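PDB 3MSZ: glutaredoxin 1 from Francisella tularensis subsp. tularensis, which probably reduces protein disulfides as a small thioredoxin-fold oxidoreductase of the glutaredoxin family, and binds glutathione. Local coordinates for residues S43-Y46 against D47-Q51. Numbering follows the deposited sequence.
Sequences SKFY and DEMNQ
Phe45 and Met49, the latter present as selenomethionine, meet one turn apart on helix 39-50. Met49 lays its CG over one face of the phenyl ring, 3.9 Å from the ring centroid and displaced toward the rim, with CE1 of Phe45 the nearest ring atom to CG of Met49 at 3.6 Å. This is a CH-pi contact. The chain of Met49 bends about both CB-CG and CG-SE, leaving SE oblique to the ring, 5.2 Å from the centroid, a Met-aromatic contact. With CG opposite the backbone N (chi1 168°), the Phe45 ring stands out from the helix and leans only slightly toward the next turn. Beneath the pair, Met49 N donates to Phe45 O at 2.9 Å in a nearly straight bond.

Tyr46 has the most surface buried here, but chiefly through its backbone and CB: its O accepts from Asn50 N at 2.8 Å, while its ring leads away from the following turn, touching Ile59 and Val62. The amide of Asn50 folds back near that same carbonyl, yet its OD1 is engaged by Ile59 N. On the solvent side, the extended chain of Lys44 crosses that of Glu48 at an angle, its CE 3.7 Å from OE2 of Glu48; NZ of Lys44 stays 4.6 Å from that oxygen, too far for a salt bridge.

Phe45 also meets Tyr9 of strand 6-10 and touches Ile36 and Ile59 in loops, placing this side against the fold's body. The chemistry thus divides by side: dispersion and ring contacts inward, at most a loose charge attraction outward, and i to i+4 backbone bonds holding both in step.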
loop_
_atom_site.group_PDB
_atom_site.type_symbol
_atom_site.label_atom_id
_atom_site.label_comp_id
_atom_site.label_asym_id
_atom_site.label_seq_id
_atom_site.Cartn_x
_atom_site.Cartn_y
_atom_site.Cartn_z
ATOM N N SER A 43 -12.704 -0.405 -7.666
ATOM C CA SER A 43 -13.575 -1.431 -7.085
ATOM C C SER A 43 -13.262 -2.790 -7.680
ATOM O O SER A 43 -13.418 -3.803 -7.018
ATOM C CB SER A 43 -15.059 -1.097 -7.226
ATOM O OG SER A 43 -15.346 -0.712 -8.532
ATOM N N LYS A 44 -12.810 -2.796 -8.932
ATOM C CA LYS A 44 -12.389 -4.023 -9.588
ATOM C C LYS A 44 -11.108 -4.559 -8.936
ATOM O O LYS A 44 -10.954 -5.751 -8.721
ATOM C CB LYS A 44 -12.158 -3.778 -11.082
ATOM C CG LYS A 44 -11.919 -5.059 -11.907
ATOM C CD LYS A 44 -11.393 -4.767 -13.332
ATOM C CE LYS A 44 -11.232 -6.052 -14.170
ATOM N NZ LYS A 44 -10.726 -5.804 -15.571
ATOM N N PHE A 45 -10.168 -3.669 -8.679
ATOM C CA PHE A 45 -8.984 -4.008 -7.920
ATOM C C PHE A 45 -9.329 -4.532 -6.494
ATOM O O PHE A 45 -8.812 -5.559 -6.062
ATOM C CB PHE A 45 -8.107 -2.755 -7.844
ATOM C CG PHE A 45 -6.994 -2.860 -6.859
ATOM C CD1 PHE A 45 -5.844 -3.562 -7.173
ATOM C CD2 PHE A 45 -7.095 -2.253 -5.623
ATOM C CE1 PHE A 45 -4.820 -3.669 -6.262
ATOM C CE2 PHE A 45 -6.063 -2.343 -4.712
ATOM C CZ PHE A 45 -4.924 -3.054 -5.030
ATOM N N TYR A 46 -10.211 -3.844 -5.771
ATOM C CA TYR A 46 -10.632 -4.339 -4.460
ATOM C C TYR A 46 -11.177 -5.760 -4.536
ATOM O O TYR A 46 -10.771 -6.650 -3.760
ATOM C CB TYR A 46 -11.687 -3.431 -3.806
ATOM C CG TYR A 46 -11.215 -2.010 -3.497
ATOM C CD1 TYR A 46 -9.889 -1.758 -3.188
ATOM C CD2 TYR A 46 -12.108 -0.925 -3.537
ATOM C CE1 TYR A 46 -9.434 -0.463 -2.921
ATOM C CE2 TYR A 46 -11.673 0.383 -3.260
ATOM C CZ TYR A 46 -10.330 0.600 -2.948
ATOM O OH TYR A 46 -9.861 1.866 -2.661
ATOM N N ASP A 47 -12.096 -5.981 -5.463
ATOM C CA ASP A 47 -12.770 -7.274 -5.525
ATOM C C ASP A 47 -11.767 -8.370 -5.920
ATOM O O ASP A 47 -11.763 -9.469 -5.352
ATOM C CB ASP A 47 -13.974 -7.204 -6.480
ATOM C CG ASP A 47 -15.062 -6.221 -6.004
ATOM O OD1 ASP A 47 -14.827 -5.419 -5.059
ATOM O OD2 ASP A 47 -16.169 -6.249 -6.592
ATOM N N GLU A 48 -10.886 -8.048 -6.866
ATOM C CA GLU A 48 -9.821 -8.941 -7.256
ATOM C C GLU A 48 -8.895 -9.297 -6.077
ATOM O O GLU A 48 -8.681 -10.454 -5.788
ATOM C CB GLU A 48 -9.002 -8.293 -8.339
ATOM C CG GLU A 48 -9.704 -8.236 -9.655
ATOM C CD GLU A 48 -8.788 -7.742 -10.769
ATOM O OE1 GLU A 48 -7.780 -7.051 -10.456
ATOM O OE2 GLU A 48 -9.083 -8.050 -11.949
HETATM N N MSE A 49 -8.343 -8.296 -5.413
HETATM C CA MSE A 49 -7.487 -8.547 -4.245
HETATM C C MSE A 49 -8.215 -9.325 -3.143
HETATM O O MSE A 49 -7.619 -10.210 -2.536
HETATM C CB MSE A 49 -6.973 -7.217 -3.658
HETATM C CG MSE A 49 -5.850 -6.547 -4.445
HETATM SE SE MSE A 49 -4.231 -7.632 -4.630
HETATM C CE MSE A 49 -4.732 -8.601 -6.264
ATOM N N ASN A 50 -9.481 -8.976 -2.870
ATOM C CA ASN A 50 -10.241 -9.605 -1.776
ATOM C C ASN A 50 -10.539 -11.083 -2.023
ATOM O O ASN A 50 -10.917 -11.804 -1.100
ATOM C CB ASN A 50 -11.537 -8.854 -1.419
ATOM C CG ASN A 50 -11.245 -7.508 -0.773
ATOM O OD1 ASN A 50 -10.164 -7.325 -0.206
ATOM N ND2 ASN A 50 -12.176 -6.562 -0.875
ATOM N N GLN A 51 -10.290 -11.541 -3.241
ATOM C CA GLN A 51 -10.422 -12.951 -3.564
ATOM C C GLN A 51 -9.122 -13.588 -4.042
ATOM O O GLN A 51 -9.142 -14.660 -4.674
ATOM C CB GLN A 51 -11.465 -13.109 -4.659
ATOM C CG GLN A 51 -12.806 -12.583 -4.296
ATOM C CD GLN A 51 -13.802 -12.918 -5.382
ATOM O OE1 GLN A 51 -14.299 -12.034 -6.101
ATOM N NE2 GLN A 51 -14.080 -14.209 -5.527
#